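PDB 6F4V: kallistatin from Homo sapiens, which inhibits tissue kallikrein as a secreted serpin, forming a stable equimolar complex and releasing a small C-terminal fragment when cleaved at its reactive site. Local coordinates for residues M200-D203 with Q204-H207; G279-L283 with D284-P288; L322-E326 with A327-A331; Q76-L79 with H80-L84. One frame throughout, in Å; residues are numbered along the deposited sequence. Where two conformers were deposited one is given.

The four contacts show how local packing in a serpin takes its chemistry from its place in the fold. Contact 3 is the buried one, a hairpin within the large mixed sheet; contacts 1, 2 and 4 are only partly buried. Contacts 2 and 3 involve the neighbouring strands 269-282 and 312-324 of that sheet, with nearest atoms about 6 Å apart. Contact 1, where the chain passes between two sheets, touches contact 3 through Met200, whose sulfur packs on Asp325 and Glu326. Contact 4 ends a helix about 22 Å from contact 3, centre to centre. An imidazole-amide bond marks contact 1, helical bonds with apolar packing contacts 2 and 4, and cross-strand bonds plus an aspartate-capped turn contact 3.

Contact 1 (M200-D203 with Q204-H207); sequences MLQD and QEHH
Gln202 and His207 meet across the loop that carries the chain from strand 193-202 into strand 206-211, a passage from sheet C to sheet B in serpin terms. Two hydrogen bonds involve side chains, and only the first spans the turn. In it, NE2 of His207 donates to OE1 of Gln202 over 2.9 Å. The acceptor sits at the edge of the imidazole, close to its plane, whereas the donor stands above the carbonyl plane of the amide; the two flat groups are turned 71° apart. A chi1 of 59° lifts the Gln202 side chain from the strand, and the chain then runs extended, which carries the amide across to the ring. Its other end, NE2, donates to the backbone O of Lys175, so the amide is gripped at both ends. The second bond is local, between sequence neighbours: the exposed Gln204 bends back so that NE2 donates to Asp203 O at 3.0 Å, again from above the carbonyl plane.

Asp203 lies alongside Gln204, pointing the same way, but its OD1 forms a salt bridge with Arg181. Leu220 and Met222 of strand 217-223 touch the buried His207. Of Glu205, the methylene part makes the contact: CG lies 3.3 Å from Gln202 OE1, the same oxygen that accepts the N-H of His207.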
loop_
_atom_site.group_PDB
_atom_site.type_symbol
_atom_site.label_atom_id
_atom_site.label_comp_id
_atom_site.label_asym_id
_atom_site.label_seq_id
_atom_site.Cartn_x
_atom_site.Cartn_y
_atom_site.Cartn_z
ATOM N N MET A 200 -0.307 -10.901 -21.985
ATOM C CA MET A 200 1.007 -11.527 -22.005
ATOM C C MET A 200 0.813 -13.012 -21.916
ATOM O O MET A 200 -0.179 -13.474 -21.343
ATOM C CB MET A 200 1.882 -11.041 -20.822
ATOM C CG MET A 200 1.851 -9.544 -20.696
ATOM S SD MET A 200 2.956 -8.881 -19.477
ATOM C CE MET A 200 2.138 -9.492 -17.977
ATOM N N LEU A 201 1.762 -13.760 -22.459
ATOM C CA LEU A 201 1.697 -15.223 -22.462
ATOM C C LEU A 201 3.080 -15.831 -22.220
ATOM O O LEU A 201 4.045 -15.448 -22.861
ATOM C CB LEU A 201 1.150 -15.712 -23.805
ATOM C CG LEU A 201 1.183 -17.226 -24.059
ATOM C CD1 LEU A 201 0.339 -17.937 -23.024
ATOM C CD2 LEU A 201 0.712 -17.536 -25.476
ATOM N N GLN A 202 3.167 -16.755 -21.269
ATOM C CA GLN A 202 4.299 -17.650 -21.138
ATOM C C GLN A 202 3.760 -19.039 -20.889
ATOM O O GLN A 202 2.762 -19.191 -20.222
ATOM C CB GLN A 202 5.316 -17.232 -20.049
ATOM C CG GLN A 202 4.811 -17.119 -18.638
ATOM C CD GLN A 202 5.911 -16.776 -17.668
ATOM O OE1 GLN A 202 6.713 -17.636 -17.306
ATOM N NE2 GLN A 202 5.954 -15.521 -17.227
ATOM N N ASP A 203 4.416 -20.045 -21.473
ATOM C CA ASP A 203 3.986 -21.439 -21.333
ATOM C C ASP A 203 5.106 -22.485 -21.191
ATOM O O ASP A 203 4.818 -23.687 -21.191
ATOM C CB ASP A 203 3.051 -21.800 -22.470
ATOM C CG ASP A 203 3.700 -21.638 -23.849
ATOM O OD1 ASP A 203 4.926 -21.441 -23.948
ATOM O OD2 ASP A 203 2.966 -21.673 -24.842
ATOM N N GLN A 204 6.350 -22.056 -21.019
ATOM C CA GLN A 204 7.462 -23.009 -20.890
ATOM C C GLN A 204 7.946 -23.175 -19.462
ATOM O O GLN A 204 8.704 -24.110 -19.178
ATOM C CB GLN A 204 8.635 -22.619 -21.814
ATOM C CG GLN A 204 8.263 -22.259 -23.260
ATOM C CD GLN A 204 7.688 -23.401 -24.087
ATOM O OE1 GLN A 204 8.201 -23.702 -25.156
ATOM N NE2 GLN A 204 6.610 -24.015 -23.621
ATOM N N GLU A 205 7.501 -22.304 -18.551
ATOM C CA GLU A 205 8.051 -22.274 -17.205
ATOM C C GLU A 205 7.173 -23.030 -16.221
ATOM O O GLU A 205 5.978 -23.166 -16.436
ATOM C CB GLU A 205 8.169 -20.840 -16.725
ATOM C CG GLU A 205 9.043 -19.962 -17.590
ATOM C CD GLU A 205 10.480 -20.421 -17.581
ATOM O OE1 GLU A 205 11.068 -20.505 -16.479
ATOM O OE2 GLU A 205 11.005 -20.710 -18.674
ATOM N N HIS A 206 7.793 -23.526 -15.153
ATOM C CA HIS A 206 7.049 -23.989 -13.976
ATOM C C HIS A 206 6.685 -22.764 -13.157
ATOM O O HIS A 206 7.460 -21.825 -13.091
ATOM C CB HIS A 206 7.868 -24.943 -13.125
ATOM C CG HIS A 206 7.897 -26.351 -13.645
ATOM N ND1 HIS A 206 8.149 -26.651 -14.966
ATOM C CD2 HIS A 206 7.698 -27.539 -13.019
ATOM C CE1 HIS A 206 8.088 -27.963 -15.136
ATOM N NE2 HIS A 206 7.823 -28.524 -13.970
ATOM N N HIS A 207 5.512 -22.802 -12.536
ATOM C CA HIS A 207 5.053 -21.749 -11.636
ATOM C C HIS A 207 4.451 -22.341 -10.373
ATOM O O HIS A 207 4.051 -23.511 -10.370
ATOM C CB HIS A 207 3.993 -20.922 -12.365
ATOM C CG HIS A 207 4.569 -19.922 -13.302
ATOM N ND1 HIS A 207 5.030 -18.694 -12.880
ATOM C CD2 HIS A 207 4.803 -19.983 -14.635
ATOM C CE1 HIS A 207 5.502 -18.032 -13.918
ATOM N NE2 HIS A 207 5.370 -18.788 -14.995
#

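Contact 2 (G279-L283 with D284-P288); sequences GSYVL and DQILP
Val282, Leu283 and Ile286 carry the turn in which strand 269-282 gives way to the short helix 283-286, the hI helix of the serpin fold, with Val282 in the N-cap position. Its side chain has no group to cap with, and the polar work falls to its backbone: Val282 O accepts from Gln285 N at 3.0 Å, the donor standing above the carbonyl plane, and weakly from Ile286 N. The valine's CG1, trans to its own amide nitrogen (chi1 -174°), is carried to the carboxylate of Asp284, 3.3 Å from OD1, and also rests against CD of Gln285. That carboxylate is held by strand 312-324, through a salt bridge to Lys315 and a hydrogen bond from Ser316 N.

Leu283 opens the helix. Its O accepts from Leu287 N at 2.8 Å, nearly straight at 170° and in the carbonyl plane, a far better bond than the weak one from Ile286 N. Its CB meets Leu287 CD1 at 4.1 Å, while the rest of the side chain is buried against Phe16, Ile36 and Tyr40 of helices 6-23 and 33-44.

Ile286 points back over the junction. It packs on Phe16 and Leu19 of helix 6-23, and its side chain passes obliquely by Tyr281, with Ile286 CD1 beside Val282 O and 3.7 Å from Tyr281 CB.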
loop_
_atom_site.group_PDB
_atom_site.type_symbol
_atom_site.label_atom_id
_atom_site.label_comp_id
_atom_site.label_asym_id
_atom_site.label_seq_id
_atom_site.Cartn_x
_atom_site.Cartn_y
_atom_site.Cartn_z
ATOM N N GLY A 279 -5.234 3.876 -7.579
ATOM C CA GLY A 279 -6.192 4.181 -6.536
ATOM C C GLY A 279 -5.963 5.543 -5.950
ATOM O O GLY A 279 -4.841 6.012 -5.896
ATOM N N SER A 280 -7.034 6.159 -5.445
ATOM C CA SER A 280 -6.967 7.498 -4.900
ATOM C C SER A 280 -7.997 7.590 -3.796
ATOM O O SER A 280 -9.172 7.389 -4.057
ATOM C CB SER A 280 -7.245 8.560 -5.970
ATOM O OG SER A 280 -7.078 9.848 -5.387
ATOM N N TYR A 281 -7.541 7.834 -2.574
ATOM C CA TYR A 281 -8.373 7.739 -1.374
ATOM C C TYR A 281 -8.250 8.984 -0.522
ATOM O O TYR A 281 -7.166 9.568 -0.368
ATOM C CB TYR A 281 -8.030 6.462 -0.556
ATOM C CG TYR A 281 -8.081 5.241 -1.455
ATOM C CD1 TYR A 281 -9.289 4.673 -1.827
ATOM C CD2 TYR A 281 -6.914 4.722 -2.020
ATOM C CE1 TYR A 281 -9.347 3.602 -2.706
ATOM C CE2 TYR A 281 -6.954 3.657 -2.900
ATOM C CZ TYR A 281 -8.177 3.099 -3.250
ATOM O OH TYR A 281 -8.293 2.053 -4.133
ATOM N N VAL A 282 -9.380 9.356 0.073
ATOM C CA VAL A 282 -9.451 10.432 1.046
ATOM C C VAL A 282 -9.514 9.788 2.430
ATOM O O VAL A 282 -10.590 9.404 2.934
ATOM C CB VAL A 282 -10.661 11.356 0.773
ATOM C CG1 VAL A 282 -10.628 12.552 1.706
ATOM C CG2 VAL A 282 -10.635 11.840 -0.669
ATOM N N LEU A 283 -8.341 9.626 3.038
ATOM C CA LEU A 283 -8.240 8.878 4.280
ATOM C C LEU A 283 -8.991 9.524 5.443
ATOM O O LEU A 283 -9.521 8.808 6.295
ATOM C CB LEU A 283 -6.786 8.687 4.655
ATOM C CG LEU A 283 -5.926 7.883 3.678
ATOM C CD1 LEU A 283 -4.534 7.680 4.241
ATOM C CD2 LEU A 283 -6.536 6.541 3.290
ATOM N N ASP A 284 -9.062 10.852 5.460
ATOM C CA ASP A 284 -9.832 11.545 6.514
ATOM C C ASP A 284 -11.316 11.203 6.463
ATOM O O ASP A 284 -11.973 11.275 7.501
ATOM C CB ASP A 284 -9.623 13.068 6.511
ATOM C CG ASP A 284 -9.924 13.678 5.200
ATOM O OD1 ASP A 284 -9.007 13.690 4.352
ATOM O OD2 ASP A 284 -11.098 14.084 4.998
ATOM N N GLN A 285 -11.812 10.794 5.290
ATOM C CA GLN A 285 -13.191 10.326 5.122
ATOM C C GLN A 285 -13.371 8.829 5.365
ATOM O O GLN A 285 -14.450 8.410 5.790
ATOM C CB GLN A 285 -13.754 10.752 3.747
ATOM C CG GLN A 285 -13.931 12.267 3.641
ATOM C CD GLN A 285 -14.260 12.751 2.224
ATOM O OE1 GLN A 285 -14.335 11.958 1.295
ATOM N NE2 GLN A 285 -14.443 14.072 2.060
ATOM N N ILE A 286 -12.317 8.037 5.180
ATOM C CA ILE A 286 -12.369 6.575 5.319
ATOM C C ILE A 286 -11.985 6.052 6.700
ATOM O O ILE A 286 -12.688 5.226 7.272
ATOM C CB ILE A 286 -11.450 5.910 4.257
ATOM C CG1 ILE A 286 -11.968 6.185 2.838
ATOM C CG2 ILE A 286 -11.301 4.397 4.481
ATOM C CD1 ILE A 286 -10.890 6.012 1.767
ATOM N N LEU A 287 -10.878 6.539 7.244
ATOM C CA LEU A 287 -10.312 5.979 8.455
ATOM C C LEU A 287 -11.142 6.095 9.707
ATOM O O LEU A 287 -10.990 5.261 10.577
ATOM C CB LEU A 287 -8.906 6.497 8.713
ATOM C CG LEU A 287 -7.823 6.074 7.714
ATOM C CD1 LEU A 287 -6.503 6.651 8.159
ATOM C CD2 LEU A 287 -7.698 4.586 7.492
ATOM N N PRO A 288 -12.068 7.071 9.805
ATOM C CA PRO A 288 -12.942 7.014 10.974
ATOM C C PRO A 288 -13.726 5.698 11.102
ATOM O O PRO A 288 -14.117 5.330 12.216
ATOM C CB PRO A 288 -13.901 8.198 10.746
ATOM C CG PRO A 288 -13.070 9.166 9.993
ATOM C CD PRO A 288 -12.284 8.306 9.033
#

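Contact 3 (L322-E326 with A327-A331); sequences LDVDE and AGTEA
Leu322 with Ala331, Asp323 with Glu330 and Val324 with Thr329 pair in register as the two strands run antiparallel, their short axes 4.8 Å apart and inclined at 168°. Asp323 and Glu330 form the hydrogen-bonded pair: each N donates to the other's O at 2.8 Å. Nearer the turn, Asp325 N gives an almost straight bond to Gly328 O, but the return bond is made by a side chain. OD1 of Asp325 accepts from both Gly328 N and Ala327 N, each at 3.0 Å, the first nearly along the C-O axis and the second from above the carboxylate plane. A chi1 of 68° tucks the carboxylate back over the Asp325 backbone, where it closes an Asx turn.

This is the hairpin between strands 5A and 4A of a serpin. Strand 328-340 lies between strands 159-172 and 312-324, as expected for a reactive-centre loop inserted into sheet A after cleavage.

On one face of the sheet, Leu322 CD1 approaches CG2 of Thr329 to 3.6 Å. Val324 and Thr329 run side by side, the valine's CG2 3.9 Å from OG1, which bonds to the hydroxyl of Tyr224. Apolar side chains of another protein chain also pack against Leu322 and Thr329. On the other face, in one of two deposited Asp323 conformers, the like-charged Asp323 OD2 and Glu330 OE1 lie 4.2 Å apart, and a water tentatively bridges the two carboxylates; Glu330 OE2 turns to the hydroxyl of Tyr168.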
loop_
_atom_site.group_PDB
_atom_site.type_symbol
_atom_site.label_atom_id
_atom_site.label_comp_id
_atom_site.label_asym_id
_atom_site.label_seq_id
_atom_site.Cartn_x
_atom_site.Cartn_y
_atom_site.Cartn_z
ATOM N N LEU A 322 -0.127 0.915 -10.046
ATOM C CA LEU A 322 0.411 -0.412 -10.391
ATOM C C LEU A 322 0.596 -0.490 -11.898
ATOM O O LEU A 322 -0.345 -0.171 -12.636
ATOM C CB LEU A 322 -0.601 -1.504 -10.008
ATOM C CG LEU A 322 -0.218 -2.972 -10.309
ATOM C CD1 LEU A 322 1.083 -3.334 -9.621
ATOM C CD2 LEU A 322 -1.323 -3.922 -9.891
ATOM N N ASP A 323 1.773 -0.957 -12.312
ATOM C CA ASP A 323 2.127 -1.153 -13.724
ATOM C C ASP A 323 2.775 -2.529 -13.866
ATOM O O ASP A 323 3.868 -2.770 -13.330
ATOM C CB ASP A 323 3.094 -0.040 -14.190
ATOM C CG ASP A 323 3.339 -0.049 -15.687
ATOM O OD1 ASP A 323 3.133 -1.084 -16.340
ATOM O OD2 ASP A 323 3.777 0.982 -16.227
ATOM N N VAL A 324 2.106 -3.412 -14.596
ATOM C CA VAL A 324 2.546 -4.768 -14.827
ATOM C C VAL A 324 2.840 -4.929 -16.313
ATOM O O VAL A 324 1.994 -4.630 -17.174
ATOM C CB VAL A 324 1.460 -5.773 -14.354
ATOM C CG1 VAL A 324 1.720 -7.179 -14.875
ATOM C CG2 VAL A 324 1.371 -5.743 -12.807
ATOM N N ASP A 325 4.039 -5.405 -16.614
ATOM C CA ASP A 325 4.390 -5.717 -18.001
ATOM C C ASP A 325 5.260 -6.980 -18.066
ATOM O O ASP A 325 5.362 -7.740 -17.103
ATOM C CB ASP A 325 5.063 -4.510 -18.659
ATOM C CG ASP A 325 6.431 -4.208 -18.078
ATOM O OD1 ASP A 325 7.055 -5.038 -17.357
ATOM O OD2 ASP A 325 6.908 -3.092 -18.325
ATOM N N GLU A 326 5.870 -7.212 -19.232
ATOM C CA GLU A 326 6.533 -8.461 -19.499
ATOM C C GLU A 326 7.796 -8.639 -18.692
ATOM O O GLU A 326 8.188 -9.758 -18.455
ATOM C CB GLU A 326 6.887 -8.580 -21.005
ATOM C CG GLU A 326 5.671 -8.673 -21.903
ATOM C CD GLU A 326 5.165 -7.346 -22.406
ATOM O OE1 GLU A 326 5.519 -6.301 -21.844
ATOM O OE2 GLU A 326 4.409 -7.353 -23.395
ATOM N N ALA A 327 8.431 -7.555 -18.286
ATOM C CA ALA A 327 9.697 -7.601 -17.581
ATOM C C ALA A 327 9.544 -7.616 -16.036
ATOM O O ALA A 327 10.398 -8.153 -15.323
ATOM C CB ALA A 327 10.544 -6.392 -17.970
ATOM N N GLY A 328 8.475 -7.014 -15.542
ATOM C CA GLY A 328 8.222 -6.985 -14.111
ATOM C C GLY A 328 7.060 -6.116 -13.707
ATOM O O GLY A 328 6.118 -5.868 -14.471
ATOM N N THR A 329 7.139 -5.623 -12.481
ATOM C CA THR A 329 6.114 -4.761 -11.889
ATOM C C THR A 329 6.731 -3.485 -11.373
ATOM O O THR A 329 7.793 -3.523 -10.769
ATOM C CB THR A 329 5.453 -5.504 -10.680
ATOM O OG1 THR A 329 4.804 -6.680 -11.156
ATOM C CG2 THR A 329 4.447 -4.644 -9.939
ATOM N N GLU A 330 6.033 -2.369 -11.585
ATOM C CA GLU A 330 6.326 -1.115 -10.948
ATOM C C GLU A 330 5.098 -0.706 -10.134
ATOM O O GLU A 330 3.973 -0.729 -10.634
ATOM C CB GLU A 330 6.645 -0.023 -11.958
ATOM C CG GLU A 330 7.054 1.307 -11.334
ATOM C CD GLU A 330 7.124 2.420 -12.376
ATOM O OE1 GLU A 330 6.210 2.486 -13.211
ATOM O OE2 GLU A 330 8.063 3.215 -12.340
ATOM N N ALA A 331 5.335 -0.380 -8.880
ATOM C CA ALA A 331 4.248 0.077 -7.982
ATOM C C ALA A 331 4.737 1.237 -7.135
ATOM O O ALA A 331 5.876 1.253 -6.679
ATOM C CB ALA A 331 3.726 -1.088 -7.139
HETATM O O HOH W 1 5.981 -2.582 -15.116
HETATM O O HOH W 2 5.149 3.304 -15.362
#

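Contact 4 (Q76-L79 with H80-L84); sequences QHLL and HTLNL
Leu78 and Leu82, one turn apart on helix 68-83, lie side by side and point the same way, their CD1 atoms 4.0 Å apart in one of two Leu78 conformers. This is the tightly packed side. Both leucines are buried against Leu34 of helix 33-44, and Leu82 also reaches Thr91 and Val93 of strand 89-100. Leu79 turns to Val93 and to Tyr117 of helix 107-117. The backbone beneath is regular: Leu82 N donates to Leu78 O, and Asn83 N to Leu79 O, both at 3.0 Å. Asn83 adds a tie to the neighbouring strand, its OD1 accepting from Val93 N. Polar side chains of another protein chain also pack on Leu78, Thr81 and Leu82.

The other side is looser and more polar, with both histidines exposed. A trans chi1 (-177°) swings the His77 ring over the hydroxyl of Thr81, whose OG1 sits 3.5 Å above one face, offset toward the rim. The hydroxyl proton is spent on His77 O, to which Thr81 OG1 donates at 2.9 Å and Thr81 N at 3.0 Å, the two approaching from opposite faces of the carbonyl plane. The His80 side chain touches only with CB, 3.3 Å from Gln76 O, while its backbone N donates to that same oxygen.

Just beyond, Leu84 N bonds to Thr81 O, where the helix ends. Leu78, Leu79 and Leu82 set against the body and histidines turned to solvent make this the C-terminal end of an amphipathic surface helix, helix D of the serpin fold.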
loop_
_atom_site.group_PDB
_atom_site.type_symbol
_atom_site.label_atom_id
_atom_site.label_comp_id
_atom_site.label_asym_id
_atom_site.label_seq_id
_atom_site.Cartn_x
_atom_site.Cartn_y
_atom_site.Cartn_z
ATOM N N GLN A 76 11.293 1.222 12.170
ATOM C CA GLN A 76 12.655 1.637 11.849
ATOM C C GLN A 76 13.392 0.507 11.144
ATOM O O GLN A 76 14.035 0.724 10.124
ATOM C CB GLN A 76 13.428 2.023 13.118
ATOM C CG GLN A 76 14.823 2.580 12.821
ATOM C CD GLN A 76 15.630 2.836 14.077
ATOM O OE1 GLN A 76 15.236 2.447 15.172
ATOM N NE2 GLN A 76 16.747 3.514 13.930
ATOM N N HIS A 77 13.295 -0.692 11.697
ATOM C CA HIS A 77 13.961 -1.866 11.112
ATOM C C HIS A 77 13.337 -2.267 9.770
ATOM O O HIS A 77 14.044 -2.659 8.869
ATOM C CB HIS A 77 13.910 -3.065 12.070
ATOM C CG HIS A 77 14.638 -4.277 11.574
ATOM N ND1 HIS A 77 13.993 -5.333 10.950
ATOM C CD2 HIS A 77 15.957 -4.611 11.597
ATOM C CE1 HIS A 77 14.882 -6.253 10.601
ATOM N NE2 HIS A 77 16.079 -5.844 10.991
ATOM N N LEU A 78 12.004 -2.201 9.684
ATOM C CA LEU A 78 11.266 -2.504 8.456
ATOM C C LEU A 78 11.709 -1.597 7.316
ATOM O O LEU A 78 12.068 -2.063 6.233
ATOM C CB LEU A 78 9.769 -2.329 8.727
ATOM C CG LEU A 78 8.715 -2.304 7.622
ATOM C CD1 LEU A 78 8.979 -3.420 6.671
ATOM C CD2 LEU A 78 7.339 -2.463 8.235
ATOM N N LEU A 79 11.719 -0.298 7.585
ATOM C CA LEU A 79 12.069 0.701 6.574
ATOM C C LEU A 79 13.556 0.617 6.176
ATOM O O LEU A 79 13.896 0.710 4.976
ATOM C CB LEU A 79 11.677 2.088 7.070
ATOM C CG LEU A 79 10.157 2.187 7.317
ATOM C CD1 LEU A 79 9.804 3.460 8.069
ATOM C CD2 LEU A 79 9.389 2.086 6.017
ATOM N N HIS A 80 14.414 0.370 7.155
ATOM C CA HIS A 80 15.851 0.147 6.897
ATOM C C HIS A 80 16.058 -1.027 5.940
ATOM O O HIS A 80 16.764 -0.890 4.919
ATOM C CB HIS A 80 16.623 -0.060 8.207
ATOM C CG HIS A 80 18.090 -0.296 8.001
ATOM N ND1 HIS A 80 18.989 0.735 7.813
ATOM C CD2 HIS A 80 18.805 -1.444 7.897
ATOM C CE1 HIS A 80 20.200 0.232 7.630
ATOM N NE2 HIS A 80 20.113 -1.087 7.674
ATOM N N THR A 81 15.445 -2.167 6.266
ATOM C CA THR A 81 15.526 -3.380 5.460
ATOM C C THR A 81 15.037 -3.105 4.029
ATOM O O THR A 81 15.759 -3.407 3.056
ATOM C CB THR A 81 14.760 -4.552 6.121
ATOM O OG1 THR A 81 15.316 -4.793 7.405
ATOM C CG2 THR A 81 14.817 -5.846 5.319
ATOM N N LEU A 82 13.868 -2.481 3.878
ATOM C CA LEU A 82 13.381 -2.192 2.522
ATOM C C LEU A 82 14.317 -1.287 1.738
ATOM O O LEU A 82 14.479 -1.465 0.521
ATOM C CB LEU A 82 11.972 -1.581 2.563
ATOM C CG LEU A 82 10.883 -2.517 3.059
ATOM C CD1 LEU A 82 9.533 -1.779 3.049
ATOM C CD2 LEU A 82 10.827 -3.776 2.195
ATOM N N ASN A 83 14.939 -0.329 2.410
ATOM C CA ASN A 83 15.799 0.610 1.723
ATOM C C ASN A 83 17.195 0.058 1.373
ATOM O O ASN A 83 17.950 0.738 0.696
ATOM C CB ASN A 83 15.923 1.906 2.529
ATOM C CG ASN A 83 14.696 2.772 2.392
ATOM O OD1 ASN A 83 14.149 2.874 1.303
ATOM N ND2 ASN A 83 14.236 3.371 3.489
ATOM N N LEU A 84 17.528 -1.152 1.800
ATOM C CA LEU A 84 18.861 -1.719 1.499
ATOM C C LEU A 84 18.953 -2.152 0.037
ATOM O O LEU A 84 17.969 -2.656 -0.520
ATOM C CB LEU A 84 19.173 -2.928 2.377
ATOM C CG LEU A 84 19.524 -2.642 3.831
ATOM C CD1 LEU A 84 19.696 -3.961 4.579
ATOM C CD2 LEU A 84 20.759 -1.749 3.959
#